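Local coordinates for putative cellulase CEL6 (Mycobacterium tuberculosis, PDB 1UP3), which probably hydrolyses internal beta-1,4-glucosidic bonds of cellulose, as an endoglucanase of glycoside hydrolase family 6, at residues N37-P49 with P71-C83. Numbering follows the deposited sequence. Where two conformers were deposited one is given.
With BGC (beta-D-glucopyranose), chain B.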
loop_
_atom_site.group_PDB
_atom_site.type_symbol
_atom_site.label_atom_id
_atom_site.label_comp_id
_atom_site.label_asym_id
_atom_site.label_seq_id
_atom_site.Cartn_x
_atom_site.Cartn_y
_atom_site.Cartn_z
ATOM N N ASN A 37 17.500 -3.357 0.225
ATOM C CA ASN A 37 17.939 -2.185 -0.532
ATOM C C ASN A 37 16.911 -1.733 -1.587
ATOM O O ASN A 37 17.228 -0.859 -2.421
ATOM C CB ASN A 37 19.259 -2.506 -1.225
ATOM C CG ASN A 37 20.430 -2.481 -0.283
ATOM O OD1 ASN A 37 20.492 -1.643 0.636
ATOM N ND2 ASN A 37 21.426 -3.318 -0.564
ATOM N N THR A 38 15.725 -2.334 -1.587
ATOM C CA THR A 38 14.655 -1.942 -2.524
ATOM C C THR A 38 13.681 -1.053 -1.776
ATOM O O THR A 38 13.186 -1.427 -0.704
ATOM C CB THR A 38 13.923 -3.196 -3.043
ATOM O OG1 THR A 38 14.897 -4.083 -3.619
ATOM C CG2 THR A 38 13.018 -2.868 -4.182
ATOM N N PRO A 39 13.323 0.091 -2.341
ATOM C CA PRO A 39 12.363 0.978 -1.651
ATOM C C PRO A 39 10.965 0.366 -1.531
ATOM O O PRO A 39 10.455 -0.232 -2.504
ATOM C CB PRO A 39 12.317 2.225 -2.533
ATOM C CG PRO A 39 12.872 1.812 -3.827
ATOM C CD PRO A 39 13.740 0.624 -3.659
ATOM N N GLN A 40 10.335 0.511 -0.366
ATOM C CA GLN A 40 9.027 -0.118 -0.149
ATOM C C GLN A 40 8.008 0.973 0.216
ATOM O O GLN A 40 7.990 1.999 -0.425
ATOM C CB GLN A 40 9.160 -1.317 0.810
ATOM C CG GLN A 40 10.047 -2.375 0.148
ATOM C CD GLN A 40 10.635 -3.399 1.100
ATOM O OE1 GLN A 40 9.947 -3.895 1.961
ATOM N NE2 GLN A 40 11.904 -3.724 0.917
ATOM N N SER A 41 7.129 0.755 1.170
ATOM C CA SER A 41 6.317 1.855 1.727
ATOM C C SER A 41 6.309 1.669 3.218
ATOM O O SER A 41 6.502 0.544 3.722
ATOM C CB SER A 41 4.869 1.875 1.210
ATOM O OG SER A 41 4.113 0.812 1.776
ATOM N N TYR A 42 6.081 2.754 3.946
ATOM C CA TYR A 42 6.053 2.754 5.403
ATOM C C TYR A 42 4.591 2.786 5.851
ATOM O O TYR A 42 3.880 3.715 5.561
ATOM C CB TYR A 42 6.840 3.973 5.910
ATOM C CG TYR A 42 7.062 3.978 7.405
ATOM C CD1 TYR A 42 8.070 3.208 7.973
ATOM C CD2 TYR A 42 6.298 4.751 8.233
ATOM C CE1 TYR A 42 8.298 3.203 9.344
ATOM C CE2 TYR A 42 6.520 4.753 9.622
ATOM C CZ TYR A 42 7.509 3.976 10.160
ATOM O OH TYR A 42 7.714 3.961 11.538
ATOM N N TRP A 43 4.165 1.747 6.581
ATOM C CA TRP A 43 2.767 1.592 6.941
ATOM C C TRP A 43 2.499 2.223 8.299
ATOM O O TRP A 43 3.229 1.921 9.279
ATOM C CB TRP A 43 2.408 0.120 7.005
ATOM C CG TRP A 43 2.369 -0.597 5.671
ATOM C CD1 TRP A 43 3.372 -0.708 4.761
ATOM C CD2 TRP A 43 1.235 -1.218 5.079
ATOM N NE1 TRP A 43 2.940 -1.429 3.666
ATOM C CE2 TRP A 43 1.624 -1.744 3.836
ATOM C CE3 TRP A 43 -0.089 -1.419 5.502
ATOM C CZ2 TRP A 43 0.757 -2.432 3.002
ATOM C CZ3 TRP A 43 -0.949 -2.116 4.686
ATOM C CH2 TRP A 43 -0.524 -2.615 3.429
ATOM N N LEU A 44 1.442 3.025 8.377
ATOM C CA LEU A 44 1.011 3.673 9.623
ATOM C C LEU A 44 -0.397 3.198 9.992
ATOM O O LEU A 44 -1.261 3.036 9.135
ATOM C CB LEU A 44 0.989 5.161 9.426
ATOM C CG LEU A 44 2.326 5.779 9.024
ATOM C CD1 LEU A 44 2.109 7.259 8.684
ATOM C CD2 LEU A 44 3.329 5.599 10.134
ATOM N N ASP A 45 -0.610 2.971 11.269
ATOM C CA ASP A 45 -1.916 2.608 11.783
ATOM C C ASP A 45 -2.155 3.142 13.186
ATOM O O ASP A 45 -1.550 4.120 13.576
ATOM C CB ASP A 45 -2.136 1.109 11.642
ATOM C CG ASP A 45 -1.238 0.270 12.527
ATOM O OD1 ASP A 45 -0.448 0.826 13.334
ATOM O OD2 ASP A 45 -1.280 -1.002 12.480
ATOM N N GLN A 46 -3.067 2.493 13.902
ATOM C CA GLN A 46 -3.488 2.982 15.217
ATOM C C GLN A 46 -2.412 2.862 16.288
ATOM O O GLN A 46 -2.576 3.413 17.384
ATOM C CB GLN A 46 -4.775 2.293 15.691
ATOM C CG GLN A 46 -4.620 0.861 16.217
ATOM C CD GLN A 46 -4.168 -0.147 15.192
ATOM O OE1 GLN A 46 -4.512 -0.067 14.001
ATOM N NE2 GLN A 46 -3.389 -1.100 15.638
ATOM N N ALA A 47 -1.302 2.216 15.975
ATOM C CA ALA A 47 -0.117 2.244 16.848
ATOM C C ALA A 47 0.525 3.631 16.940
ATOM O O ALA A 47 1.378 3.869 17.788
ATOM C CB ALA A 47 0.912 1.265 16.377
ATOM N N PHE A 48 0.186 4.525 15.989
ATOM C CA PHE A 48 0.700 5.884 15.920
ATOM C C PHE A 48 -0.490 6.804 16.178
ATOM O O PHE A 48 -1.267 7.109 15.269
ATOM C CB PHE A 48 1.291 6.172 14.539
ATOM C CG PHE A 48 2.359 5.217 14.117
ATOM C CD1 PHE A 48 2.014 4.008 13.563
ATOM C CD2 PHE A 48 3.697 5.531 14.283
ATOM C CE1 PHE A 48 2.968 3.096 13.170
ATOM C CE2 PHE A 48 4.682 4.617 13.896
ATOM C CZ PHE A 48 4.298 3.394 13.329
ATOM N N PRO A 49 -0.702 7.209 17.428
ATOM C CA PRO A 49 -1.934 7.951 17.736
ATOM C C PRO A 49 -1.981 9.344 17.132
ATOM O O PRO A 49 -0.928 9.874 16.813
ATOM C CB PRO A 49 -1.908 8.064 19.267
ATOM C CG PRO A 49 -0.461 7.918 19.637
ATOM C CD PRO A 49 0.155 7.002 18.595
ATOM N N PRO A 71 9.323 9.667 -0.423
ATOM C CA PRO A 71 8.809 8.711 0.564
ATOM C C PRO A 71 7.453 8.189 0.121
ATOM O O PRO A 71 6.673 8.935 -0.445
ATOM C CB PRO A 71 8.691 9.549 1.828
ATOM C CG PRO A 71 8.391 10.863 1.341
ATOM C CD PRO A 71 9.122 11.057 0.027
ATOM N N VAL A 72 7.182 6.938 0.444
ATOM C CA VAL A 72 5.870 6.315 0.196
ATOM C C VAL A 72 5.342 5.850 1.539
ATOM O O VAL A 72 6.032 5.090 2.270
ATOM C CB VAL A 72 5.955 5.113 -0.770
ATOM C CG1 VAL A 72 4.585 4.613 -1.085
ATOM C CG2 VAL A 72 6.736 5.473 -2.078
ATOM N N LEU A 73 4.167 6.371 1.898
ATOM C CA LEU A 73 3.507 6.082 3.160
ATOM C C LEU A 73 2.190 5.372 2.837
ATOM O O LEU A 73 1.478 5.787 1.921
ATOM C CB LEU A 73 3.239 7.361 3.946
ATOM C CG LEU A 73 4.566 7.997 4.402
ATOM C CD1 LEU A 73 4.453 9.463 4.292
ATOM C CD2 LEU A 73 4.899 7.613 5.807
ATOM N N THR A 74 1.875 4.342 3.614
ATOM C CA THR A 74 0.606 3.633 3.511
ATOM C C THR A 74 -0.223 3.844 4.761
ATOM O O THR A 74 0.242 3.547 5.851
ATOM C CB THR A 74 0.873 2.183 3.278
ATOM O OG1 THR A 74 1.582 2.045 2.029
ATOM C CG2 THR A 74 -0.457 1.393 3.108
ATOM N N LEU A 75 -1.412 4.405 4.609
ATOM C CA LEU A 75 -2.295 4.622 5.750
ATOM C C LEU A 75 -3.208 3.421 5.902
ATOM O O LEU A 75 -3.952 3.087 4.995
ATOM C CB LEU A 75 -3.098 5.924 5.564
ATOM C CG LEU A 75 -2.254 7.186 5.348
ATOM C CD1 LEU A 75 -3.162 8.411 5.263
ATOM C CD2 LEU A 75 -1.205 7.402 6.440
ATOM N N TYR A 76 -3.198 2.795 7.075
ATOM C CA TYR A 76 -3.942 1.540 7.284
ATOM C C TYR A 76 -4.578 1.558 8.678
ATOM O O TYR A 76 -4.253 0.732 9.539
ATOM C CB TYR A 76 -2.973 0.358 7.090
ATOM C CG TYR A 76 -3.571 -1.034 6.949
ATOM C CD1 TYR A 76 -4.625 -1.253 6.075
ATOM C CD2 TYR A 76 -3.034 -2.108 7.631
ATOM C CE1 TYR A 76 -5.188 -2.524 5.897
ATOM C CE2 TYR A 76 -3.553 -3.399 7.474
ATOM C CZ TYR A 76 -4.610 -3.605 6.588
ATOM O OH TYR A 76 -5.144 -4.883 6.439
ATOM N N GLY A 77 -5.425 2.558 8.908
ATOM C CA GLY A 77 -6.051 2.786 10.210
ATOM C C GLY A 77 -7.573 2.772 10.202
ATOM O O GLY A 77 -8.171 3.127 11.225
ATOM N N ILE A 78 -8.207 2.392 9.109
ATOM C CA ILE A 78 -9.686 2.529 9.001
ATOM C C ILE A 78 -10.395 1.746 10.101
ATOM O O ILE A 78 -9.958 0.661 10.490
ATOM C CB ILE A 78 -10.187 2.079 7.585
ATOM C CG1 ILE A 78 -11.524 2.704 7.213
ATOM C CG2 ILE A 78 -10.207 0.580 7.480
ATOM C CD1 ILE A 78 -11.434 4.187 6.925
ATOM N N PRO A 79 -11.455 2.297 10.664
ATOM C CA PRO A 79 -12.232 1.523 11.632
ATOM C C PRO A 79 -12.762 0.223 11.014
ATOM O O PRO A 79 -13.097 0.179 9.838
ATOM C CB PRO A 79 -13.374 2.477 12.021
ATOM C CG PRO A 79 -12.777 3.842 11.838
ATOM C CD PRO A 79 -11.936 3.672 10.582
ATOM N N HIS A 80 -12.812 -0.832 11.816
ATOM C CA HIS A 80 -13.204 -2.178 11.362
ATOM C C HIS A 80 -12.227 -2.678 10.304
ATOM O O HIS A 80 -12.626 -3.365 9.373
ATOM C CB HIS A 80 -14.662 -2.237 10.831
ATOM C CG HIS A 80 -15.613 -1.419 11.640
ATOM N ND1 HIS A 80 -15.757 -1.610 12.996
ATOM C CD2 HIS A 80 -16.404 -0.373 11.316
ATOM C CE1 HIS A 80 -16.612 -0.723 13.473
ATOM N NE2 HIS A 80 -17.013 0.051 12.480
ATOM N N ARG A 81 -10.933 -2.338 10.484
ATOM C CA ARG A 81 -9.897 -2.775 9.544
ATOM C C ARG A 81 -9.949 -4.273 9.351
ATOM O O ARG A 81 -10.062 -5.010 10.312
ATOM C CB ARG A 81 -8.527 -2.334 10.015
ATOM C CG ARG A 81 -7.438 -2.403 8.976
ATOM C CD ARG A 81 -6.122 -1.966 9.537
ATOM N NE ARG A 81 -5.557 -2.950 10.437
ATOM C CZ ARG A 81 -4.446 -2.776 11.103
ATOM N NH1 ARG A 81 -3.746 -1.656 10.990
ATOM N NH2 ARG A 81 -3.983 -3.742 11.869
ATOM N N ASP A 82 -9.863 -4.683 8.071
ATOM C CA ASP A 82 -9.838 -6.070 7.681
ATOM C C ASP A 82 -11.094 -6.828 8.092
ATOM O O ASP A 82 -11.091 -8.060 8.094
ATOM C CB ASP A 82 -8.593 -6.763 8.237
ATOM C CG ASP A 82 -8.071 -7.825 7.329
ATOM O OD1 ASP A 82 -8.024 -7.610 6.073
ATOM O OD2 ASP A 82 -7.725 -8.965 7.764
ATOM N N CYS A 83 -12.175 -6.105 8.424
ATOM C CA CYS A 83 -13.409 -6.744 8.865
ATOM C C CYS A 83 -13.146 -7.790 9.953
ATOM O O CYS A 83 -13.808 -8.821 9.988
ATOM C CB CYS A 83 -14.121 -7.358 7.683
ATOM S SG CYS A 83 -14.509 -6.175 6.373
HETATM C C2 BGC B . -7.666 -10.052 2.609
HETATM C C3 BGC B . -6.788 -8.893 3.056
HETATM C C4 BGC B . -5.620 -8.700 2.088
HETATM C C5 BGC B . -6.178 -8.616 0.652
HETATM C C6 BGC B . -5.052 -8.586 -0.390
HETATM C C1 BGC B . -8.107 -9.846 1.156
HETATM O O2 BGC B . -8.786 -10.235 3.496
HETATM O O3 BGC B . -6.318 -9.068 4.383
HETATM O O4 BGC B . -4.863 -7.520 2.377
HETATM O O5 BGC B . -6.974 -9.745 0.328
HETATM O O6 BGC B . -5.580 -8.429 -1.693
HETATM O O HOH W 1 -1.873 -3.103 13.944
#
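Thr74 lays its methyl over the indole of Trp43, CG2 lying 3.6 Å from the centroid of the six-membered ring and almost on its normal. With CG2 anti to the backbone N, OG1 is left beside that N and donates to Ser41 OG at 2.8 Å; a beta-branched residue with one methyl and one hydroxyl suits both tasks. Ser41 OG and Trp43 NE1 are both hydrogen-bonded to the carbonyl of Ile260. The far edge of the indole meets the Tyr76 ring in a T-shaped stack, planes at 89°; Trp43 CZ3 stands 3.6 Å from Tyr76 CD2, and Arg81 CD covers the tyrosine's opposite face. Beneath this aromatic layer, strands 42-44 and 72-75 pair in parallel, from Tyr42 N to Val72 O (2.9 Å) through to Tyr76 N and Leu44 O (2.8 Å). On the other face Leu44 CD1 touches CD2 of both Leu73 and Leu75, branched aliphatics filling the layer under the crossover helix 50-66, which Leu44 meets, and helix 130-147, which Leu75 meets. Around Asp45 and Arg81 the packing gives way to polar contacts: Arg81 NH1 reaches the anti lone pair of Asp45 OD2 at 3.0 Å, and a water joins Asp45 OD2, Gln46 NE2 and Arg81 NH2, while Gln46 OE1 is bonded to Gly90 N. Held by this salt bridge and the Tyr76 and Ala87 carbonyls, Arg81 ties the edge strand to the loop whose Asp82 accepts a hydrogen bond from a glucose unit of the bound glycan.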